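Local coordinates for protein hydrolase, putative (Plasmodium vivax, PDB 2B30) that probably acts as a magnesium-dependent phosphatase of the haloacid dehalogenase (HAD) superfamily, and holds a calcium ion in its acidic metal site in this crystal, at residues A53-E56 with A57-G61; V73-L76 with S77-E81; L221-D224 with K225-I229. One frame throughout, in Å; residues are numbered along the deposited sequence.

In the fold
All three contacts are local and follow in series along the chain: contacts 1 and 2 lie at the ends of helices, contact 3 where a loop enters helix 225-235. Contact 1, on helix 48-60, is the remotest from the metal site: the side chain of Ile54 lies about 14 Å from the calcium ion. Contact 2, on helix 72-79, comes nearer, the side chain of Ile75 lying about 9 Å from the calcium ion. Contact 3 reaches the site itself, the side chain of Lys225 ending about 5 Å from the ion. The centres of contacts 1 and 2 are about 19 Å apart. Contacts 2 and 3, about 23 Å apart between centres, lie on opposite sides of the chain's centre.

Contact 1 (A53-E56 with A57-G61); sequences AIKE and AIEKG
Ala57, Ile58, Glu59 and Lys60 give their backbone N-H groups to the carbonyls of Ala53, Ile54, Lys55 and Glu56 in turn, a regular i to i+4 ladder that closes the last turns of helix 48-60. Its bond from Lys60 N to Glu56 O measures 2.7 Å. Glu56 and Lys60 run side by side from the same flank. The glutamate swings CG opposite its own N (chi1 -166°) and then stays extended, while the lysine bends at chi2; OE2 of Glu56 and NZ of Lys60 end 3.8 Å apart, a long salt bridge.

This helix belongs to the beta-alpha-beta connection between the neighbouring parallel strands 29-33 and 63-67 of the HAD Rossmann-like core. Ala53, Glu56 and Ala57 touch helix 288-297, meeting Leu293 and Phe297. One turn apart, Ile54 and Ile58 slant across each other, and the methyl CG2 of Ile54 meets CD1 of Ile58 at 3.8 Å. Glu59 lies over the turn before it: its CG is 3.3 Å from Lys55 O, and its OE2 comes within 3.8 Å of Lys55 CG. Lys55 NZ bonds to the carbonyl of Lys86 and stays 4.3 Å from Glu59 OE2, beyond a salt bridge. Gly61 then leaves the helix with a positive phi of 107°.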
ATOM      1  N   ALA A  53      -3.185 -22.579  19.940  1.00 45.60           N
ATOM      2  CA  ALA A  53      -3.873 -22.203  18.706  1.00 44.88           C
ATOM      3  C   ALA A  53      -2.911 -22.295  17.538  1.00 44.97           C
ATOM      4  O   ALA A  53      -3.215 -22.912  16.517  1.00 44.84           O
ATOM      5  CB  ALA A  53      -4.434 -20.794  18.815  1.00 45.14           C
ATOM      6  N   ILE A  54      -1.740 -21.688  17.709  1.00 43.33           N
ATOM      7  CA  ILE A  54      -0.708 -21.753  16.704  1.00 43.43           C
ATOM      8  C   ILE A  54      -0.249 -23.205  16.535  1.00 46.41           C
ATOM      9  O   ILE A  54      -0.118 -23.692  15.404  1.00 46.40           O
ATOM     10  CB  ILE A  54       0.460 -20.828  17.054  1.00 43.47           C
ATOM     11  CG1 ILE A  54      -0.005 -19.367  16.967  1.00 40.62           C
ATOM     12  CG2 ILE A  54       1.642 -21.074  16.105  1.00 43.48           C
ATOM     13  CD1 ILE A  54       0.942 -18.378  17.602  1.00 40.07           C
ATOM     14  N   LYS A  55      -0.039 -23.900  17.656  1.00 47.78           N
ATOM     15  CA  LYS A  55       0.346 -25.317  17.633  1.00 47.78           C
ATOM     16  C   LYS A  55      -0.584 -26.101  16.737  1.00 47.63           C
ATOM     17  O   LYS A  55      -0.131 -26.833  15.866  1.00 51.28           O
ATOM     18  CB  LYS A  55       0.322 -25.913  19.040  1.00 48.66           C
ATOM     19  CG  LYS A  55       0.849 -27.336  19.153  1.00 49.30           C
ATOM     20  CD  LYS A  55       0.839 -27.807  20.610  1.00 49.01           C
ATOM     21  CE  LYS A  55       1.242 -29.279  20.755  1.00 50.07           C
ATOM     22  NZ  LYS A  55       2.723 -29.501  20.806  1.00 48.90           N
ATOM     23  N   GLU A  56      -1.884 -25.926  16.931  1.00 47.65           N
ATOM     24  CA  GLU A  56      -2.867 -26.685  16.171  1.00 49.26           C
ATOM     25  C   GLU A  56      -2.912 -26.234  14.708  1.00 47.36           C
ATOM     26  O   GLU A  56      -3.052 -27.067  13.808  1.00 46.13           O
ATOM     27  CB  GLU A  56      -4.250 -26.567  16.814  1.00 50.63           C
ATOM     28  CG  GLU A  56      -5.270 -27.586  16.298  1.00 53.46           C
ATOM     29  CD  GLU A  56      -6.611 -27.510  17.018  1.00 54.60           C
ATOM     30  OE1 GLU A  56      -6.715 -26.778  18.026  1.00 56.41           O
ATOM     31  OE2 GLU A  56      -7.566 -28.187  16.575  1.00 60.07           O
ATOM     32  N   ALA A  57      -2.771 -24.925  14.480  1.00 45.12           N
ATOM     33  CA  ALA A  57      -2.802 -24.349  13.125  1.00 41.78           C
ATOM     34  C   ALA A  57      -1.729 -24.969  12.239  1.00 40.12           C
ATOM     35  O   ALA A  57      -1.979 -25.284  11.080  1.00 37.64           O
ATOM     36  CB  ALA A  57      -2.627 -22.834  13.183  1.00 40.58           C
ATOM     37  N   ILE A  58      -0.541 -25.155  12.810  1.00 40.62           N
ATOM     38  CA  ILE A  58       0.584 -25.780  12.104  1.00 39.99           C
ATOM     39  C   ILE A  58       0.312 -27.264  11.849  1.00 40.94           C
ATOM     40  O   ILE A  58       0.639 -27.787  10.787  1.00 41.48           O
ATOM     41  CB  ILE A  58       1.894 -25.601  12.887  1.00 38.18           C
ATOM     42  CG1 ILE A  58       2.268 -24.124  12.915  1.00 38.08           C
ATOM     43  CG2 ILE A  58       3.020 -26.399  12.253  1.00 39.51           C
ATOM     44  CD1 ILE A  58       3.216 -23.754  14.003  1.00 40.06           C
ATOM     45  N   GLU A  59      -0.304 -27.934  12.815  1.00 41.86           N
ATOM     46  CA  GLU A  59      -0.720 -29.327  12.631  1.00 42.18           C
ATOM     47  C   GLU A  59      -1.872 -29.492  11.628  1.00 39.81           C
ATOM     48  O   GLU A  59      -1.893 -30.444  10.861  1.00 38.30           O
ATOM     49  CB  GLU A  59      -1.084 -29.931  13.982  1.00 42.44           C
ATOM     50  CG  GLU A  59       0.128 -29.998  14.902  1.00 43.94           C
ATOM     51  CD  GLU A  59      -0.210 -30.306  16.342  1.00 46.50           C
ATOM     52  OE1 GLU A  59      -1.418 -30.340  16.690  1.00 48.98           O
ATOM     53  OE2 GLU A  59       0.751 -30.505  17.124  1.00 44.58           O
ATOM     54  N   LYS A  60      -2.815 -28.559  11.628  1.00 39.40           N
ATOM     55  CA  LYS A  60      -3.943 -28.614  10.693  1.00 41.27           C
ATOM     56  C   LYS A  60      -3.534 -28.207   9.274  1.00 41.37           C
ATOM     57  O   LYS A  60      -4.312 -28.362   8.334  1.00 40.12           O
ATOM     58  CB  LYS A  60      -5.094 -27.714  11.166  1.00 42.48           C
ATOM     59  CG  LYS A  60      -5.682 -28.084  12.516  1.00 43.22           C
ATOM     60  CD  LYS A  60      -6.863 -29.025  12.413  1.00 45.54           C
ATOM     61  CE  LYS A  60      -7.774 -28.919  13.629  1.00 43.13           C
ATOM     62  NZ  LYS A  60      -9.179 -29.224  13.258  1.00 46.33           N
ATOM     63  N   GLY A  61      -2.327 -27.663   9.126  1.00 42.93           N
ATOM     64  CA  GLY A  61      -1.725 -27.436   7.808  1.00 41.13           C
ATOM     65  C   GLY A  61      -1.677 -25.987   7.361  1.00 40.61           C
ATOM     66  O   GLY A  61      -1.360 -25.716   6.197  1.00 39.93           O
TER

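Contact 2 (V73-L76 with S77-E81); sequences VGIL and SAFGE
Val73 and Ser77 meet through a doubly used carbonyl in the short helix 72-79, which follows strand 63-67 of the HAD core. Ser77 gives both its N-H, at 2.9 Å, and its hydroxyl to Val73 O; the OG to O distance is 2.7 Å. With chi1 at -58° the OG lies beside the serine's own N, and the two donors reach the oxygen from opposite faces of the carbonyl plane. One acceptor thereby takes two bonds from a single residue, tying the serine hydroxyl to the preceding turn.

Ala78 N bonds almost straight to Gly74 O (3.3 Å, 171°). Its methyl group is buried against Phe34, Phe39 and Arg70.

Phe79 donates its N-H to Ile75 O, and its side chain runs alongside that of Ile75, both pointing the same way. The methyl CG2 of Ile75 is 3.7 Å from CD2 of the phenylalanine ring. This hydrophobic pair faces the core: both residues touch Ile66 of strand 63-67, and the ring of Phe79 makes an edge-to-face contact with Phe34. Ile75 also touches Thr68, and its side chain is about 6 Å from that of the calcium ligand Asp35.

Gly80 breaks the helix with a phi of 86° and occupies the N-cap position of helix 81-87. Its N still reaches back to Leu76 O at 3.1 Å, approaching from above the carbonyl plane.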
ATOM      1  N   VAL A  73      14.360 -12.365  16.121  1.00 37.48           N
ATOM      2  CA  VAL A  73      14.930 -12.746  17.417  1.00 39.02           C
ATOM      3  C   VAL A  73      14.204 -12.050  18.569  1.00 38.97           C
ATOM      4  O   VAL A  73      14.107 -12.593  19.659  1.00 39.23           O
ATOM      5  CB  VAL A  73      16.461 -12.448  17.518  1.00 38.42           C
ATOM      6  CG1 VAL A  73      17.241 -13.255  16.500  1.00 38.62           C
ATOM      7  CG2 VAL A  73      16.756 -10.963  17.349  1.00 41.20           C
ATOM      8  N   GLY A  74      13.704 -10.845  18.324  1.00 40.10           N
ATOM      9  CA  GLY A  74      12.909 -10.140  19.317  1.00 43.06           C
ATOM     10  C   GLY A  74      11.662 -10.935  19.650  1.00 44.02           C
ATOM     11  O   GLY A  74      11.285 -11.061  20.816  1.00 44.95           O
ATOM     12  N   ILE A  75      11.041 -11.490  18.612  1.00 43.53           N
ATOM     13  CA  ILE A  75       9.838 -12.298  18.765  1.00 44.08           C
ATOM     14  C   ILE A  75      10.131 -13.672  19.366  1.00 44.44           C
ATOM     15  O   ILE A  75       9.332 -14.176  20.162  1.00 41.93           O
ATOM     16  CB  ILE A  75       9.071 -12.393  17.423  1.00 44.21           C
ATOM     17  CG1 ILE A  75       7.864 -11.480  17.497  1.00 46.70           C
ATOM     18  CG2 ILE A  75       8.615 -13.814  17.102  1.00 44.44           C
ATOM     19  CD1 ILE A  75       7.122 -11.393  16.235  1.00 51.74           C
ATOM     20  N   LEU A  76      11.262 -14.267  18.978  1.00 44.02           N
ATOM     21  CA  LEU A  76      11.694 -15.547  19.532  1.00 43.92           C
ATOM     22  C   LEU A  76      12.082 -15.452  21.010  1.00 43.57           C
ATOM     23  O   LEU A  76      11.914 -16.411  21.754  1.00 44.82           O
ATOM     24  CB  LEU A  76      12.873 -16.111  18.742  1.00 44.55           C
ATOM     25  CG  LEU A  76      12.703 -16.445  17.258  1.00 42.77           C
ATOM     26  CD1 LEU A  76      13.827 -17.361  16.845  1.00 40.57           C
ATOM     27  CD2 LEU A  76      11.357 -17.085  16.945  1.00 43.18           C
ATOM     28  N   SER A  77      12.610 -14.309  21.433  1.00 43.18           N
ATOM     29  CA  SER A  77      12.907 -14.092  22.848  1.00 43.52           C
ATOM     30  C   SER A  77      11.614 -14.062  23.660  1.00 43.88           C
ATOM     31  O   SER A  77      11.443 -14.828  24.610  1.00 42.11           O
ATOM     32  CB  SER A  77      13.661 -12.781  23.040  1.00 42.66           C
ATOM     33  OG  SER A  77      14.861 -12.790  22.291  1.00 44.85           O
ATOM     34  N   ALA A  78      10.705 -13.181  23.253  1.00 43.56           N
ATOM     35  CA  ALA A  78       9.438 -12.994  23.928  1.00 42.86           C
ATOM     36  C   ALA A  78       8.669 -14.295  23.990  1.00 45.15           C
ATOM     37  O   ALA A  78       7.970 -14.545  24.971  1.00 49.55           O
ATOM     38  CB  ALA A  78       8.621 -11.941  23.222  1.00 42.61           C
ATOM     39  N   PHE A  79       8.801 -15.122  22.953  1.00 45.28           N
ATOM     40  CA  PHE A  79       8.142 -16.436  22.912  1.00 45.63           C
ATOM     41  C   PHE A  79       8.739 -17.412  23.929  1.00 45.98           C
ATOM     42  O   PHE A  79       8.006 -18.096  24.642  1.00 47.34           O
ATOM     43  CB  PHE A  79       8.252 -17.073  21.513  1.00 46.03           C
ATOM     44  CG  PHE A  79       7.055 -16.838  20.613  1.00 45.97           C
ATOM     45  CD1 PHE A  79       5.766 -17.124  21.042  1.00 45.05           C
ATOM     46  CD2 PHE A  79       7.232 -16.390  19.308  1.00 45.10           C
ATOM     47  CE1 PHE A  79       4.676 -16.927  20.203  1.00 44.56           C
ATOM     48  CE2 PHE A  79       6.141 -16.199  18.462  1.00 43.46           C
ATOM     49  CZ  PHE A  79       4.865 -16.465  18.913  1.00 44.08           C
ATOM     50  N   GLY A  80      10.069 -17.488  23.968  1.00 46.07           N
ATOM     51  CA  GLY A  80      10.779 -18.435  24.822  1.00 45.51           C
ATOM     52  C   GLY A  80      10.948 -19.784  24.149  1.00 46.19           C
ATOM     53  O   GLY A  80      10.009 -20.299  23.543  1.00 46.46           O
ATOM     54  N   GLU A  81      12.139 -20.366  24.283  1.00 47.47           N
ATOM     55  CA  GLU A  81      12.476 -21.652  23.655  1.00 47.84           C
ATOM     56  C   GLU A  81      11.405 -22.743  23.832  1.00 50.04           C
ATOM     57  O   GLU A  81      11.168 -23.532  22.908  1.00 50.38           O
ATOM     58  CB  GLU A  81      13.822 -22.168  24.172  1.00 45.40           C
TER

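Contact 3 (L221-D224 with K225-I229); sequences LGHD and KYTGI
Asp224 and Thr227 both set a polar branch between backbone N and carbonyl carbon (chi1 71° and 61°), bringing the carboxylate over the first turn of helix 225-235 and OG1 back toward the loop. Asp224 is the N-cap: its OD2 accepts from Tyr226 N at 3.0 Å, an Asx turn in which the donor stands above the carboxylate plane. The other oxygen, OD1, rests 3.4 Å from the methyl CG2 of Thr227. Asp224 O takes the first helical bond, from Gly228 N at 3.2 Å, and Thr227 OG1 lies 3.1 Å from the same oxygen. A water links this hydroxyl to His223, 2.7 Å from OG1 of Thr227 and 2.7 Å from ND1 of His223, in the plane of the imidazole at its edge.

From this turn the extended Lys225 runs into the metal site, where NZ forms a salt bridge with Asp252 and a hydrogen bond with Cys67 O, close to the calcium ligand Asp33. Tyr226 OH bonds to Gly222 O of the second subunit. Coming from strand 216-220, the loop thus starts a helix that packs on helix 253-257 through Ala254 and Met255.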
ATOM      1  N   LEU A 221      11.006   4.415   3.460  1.00 30.72           N
ATOM      2  CA  LEU A 221       9.776   4.882   2.815  1.00 30.76           C
ATOM      3  C   LEU A 221       9.240   3.840   1.857  1.00 31.51           C
ATOM      4  O   LEU A 221      10.008   3.134   1.216  1.00 34.17           O
ATOM      5  CB  LEU A 221      10.042   6.174   2.038  1.00 30.15           C
ATOM      6  CG  LEU A 221       8.830   6.860   1.388  1.00 31.76           C
ATOM      7  CD1 LEU A 221       7.926   7.470   2.434  1.00 30.75           C
ATOM      8  CD2 LEU A 221       9.267   7.923   0.396  1.00 31.82           C
ATOM      9  N   GLY A 222       7.919   3.759   1.745  1.00 33.28           N
ATOM     10  CA  GLY A 222       7.279   2.857   0.787  1.00 33.58           C
ATOM     11  C   GLY A 222       7.114   1.419   1.248  1.00 34.43           C
ATOM     12  O   GLY A 222       6.668   0.565   0.467  1.00 34.64           O
ATOM     13  N   HIS A 223       7.452   1.148   2.511  1.00 34.16           N
ATOM     14  CA  HIS A 223       7.321  -0.196   3.087  1.00 34.82           C
ATOM     15  C   HIS A 223       6.388  -0.219   4.286  1.00 34.67           C
ATOM     16  O   HIS A 223       6.396   0.681   5.120  1.00 34.10           O
ATOM     17  CB  HIS A 223       8.692  -0.748   3.513  1.00 36.18           C
ATOM     18  CG  HIS A 223       9.625  -0.977   2.368  1.00 34.10           C
ATOM     19  ND1 HIS A 223       9.527  -2.073   1.543  1.00 34.07           N
ATOM     20  CD2 HIS A 223      10.646  -0.230   1.888  1.00 32.46           C
ATOM     21  CE1 HIS A 223      10.454  -1.996   0.605  1.00 34.28           C
ATOM     22  NE2 HIS A 223      11.148  -0.889   0.793  1.00 33.82           N
ATOM     23  N   ASP A 224       5.575  -1.262   4.357  1.00 35.57           N
ATOM     24  CA  ASP A 224       4.835  -1.574   5.571  1.00 37.44           C
ATOM     25  C   ASP A 224       4.625  -3.096   5.642  1.00 35.84           C
ATOM     26  O   ASP A 224       5.198  -3.841   4.838  1.00 34.23           O
ATOM     27  CB  ASP A 224       3.518  -0.810   5.612  1.00 37.82           C
ATOM     28  CG  ASP A 224       2.532  -1.330   4.615  1.00 43.81           C
ATOM     29  OD1 ASP A 224       2.814  -1.207   3.401  1.00 48.51           O
ATOM     30  OD2 ASP A 224       1.489  -1.880   5.043  1.00 46.05           O
ATOM     31  N   LYS A 225       3.839  -3.557   6.612  1.00 34.48           N
ATOM     32  CA  LYS A 225       3.554  -4.983   6.746  1.00 33.82           C
ATOM     33  C   LYS A 225       2.939  -5.541   5.464  1.00 32.61           C
ATOM     34  O   LYS A 225       3.334  -6.613   5.009  1.00 34.55           O
ATOM     35  CB  LYS A 225       2.639  -5.258   7.946  1.00 34.17           C
ATOM     36  CG  LYS A 225       3.321  -5.089   9.308  1.00 35.13           C
ATOM     37  CD  LYS A 225       2.401  -5.519  10.454  1.00 35.43           C
ATOM     38  CE  LYS A 225       2.835  -4.924  11.791  1.00 33.92           C
ATOM     39  NZ  LYS A 225       2.163  -5.580  12.950  1.00 29.81           N
ATOM     40  N   TYR A 226       2.006  -4.802   4.867  1.00 31.31           N
ATOM     41  CA  TYR A 226       1.326  -5.252   3.641  1.00 31.87           C
ATOM     42  C   TYR A 226       2.276  -5.523   2.451  1.00 30.28           C
ATOM     43  O   TYR A 226       2.154  -6.555   1.787  1.00 28.63           O
ATOM     44  CB  TYR A 226       0.224  -4.258   3.229  1.00 33.00           C
ATOM     45  CG  TYR A 226      -0.578  -4.694   2.006  1.00 34.12           C
ATOM     46  CD1 TYR A 226      -1.311  -5.874   2.023  1.00 34.13           C
ATOM     47  CD2 TYR A 226      -0.616  -3.909   0.836  1.00 36.11           C
ATOM     48  CE1 TYR A 226      -2.050  -6.280   0.908  1.00 37.07           C
ATOM     49  CE2 TYR A 226      -1.361  -4.307  -0.289  1.00 32.68           C
ATOM     50  CZ  TYR A 226      -2.065  -5.494  -0.242  1.00 33.54           C
ATOM     51  OH  TYR A 226      -2.796  -5.911  -1.323  1.00 31.00           O
ATOM     52  N   THR A 227       3.209  -4.607   2.184  1.00 28.11           N
ATOM     53  CA  THR A 227       4.121  -4.764   1.042  1.00 25.96           C
ATOM     54  C   THR A 227       5.092  -5.891   1.276  1.00 26.43           C
ATOM     55  O   THR A 227       5.488  -6.565   0.324  1.00 27.70           O
ATOM     56  CB  THR A 227       4.960  -3.524   0.769  1.00 24.01           C
ATOM     57  OG1 THR A 227       5.788  -3.230   1.908  1.00 26.49           O
ATOM     58  CG2 THR A 227       4.082  -2.361   0.431  1.00 21.94           C
ATOM     59  N   GLY A 228       5.490  -6.071   2.537  1.00 26.16           N
ATOM     60  CA  GLY A 228       6.330  -7.205   2.941  1.00 26.30           C
ATOM     61  C   GLY A 228       5.586  -8.521   2.800  1.00 27.40           C
ATOM     62  O   GLY A 228       6.113  -9.471   2.223  1.00 25.65           O
ATOM     63  N   ILE A 229       4.357  -8.566   3.321  1.00 27.39           N
ATOM     64  CA  ILE A 229       3.476  -9.732   3.176  1.00 29.64           C
ATOM     65  C   ILE A 229       3.333 -10.198   1.728  1.00 30.27           C
ATOM     66  O   ILE A 229       3.198 -11.395   1.483  1.00 27.98           O
ATOM     67  CB  ILE A 229       2.045  -9.433   3.728  1.00 32.50           C
ATOM     68  CG1 ILE A 229       2.001  -9.596   5.253  1.00 31.52           C
ATOM     69  CG2 ILE A 229       0.977 -10.341   3.082  1.00 32.74           C
ATOM     70  CD1 ILE A 229       0.840  -8.862   5.911  1.00 30.08           C
TER
HETATM   71  O   HOH W   1       8.207  -4.471   1.694  1.00 26.80           O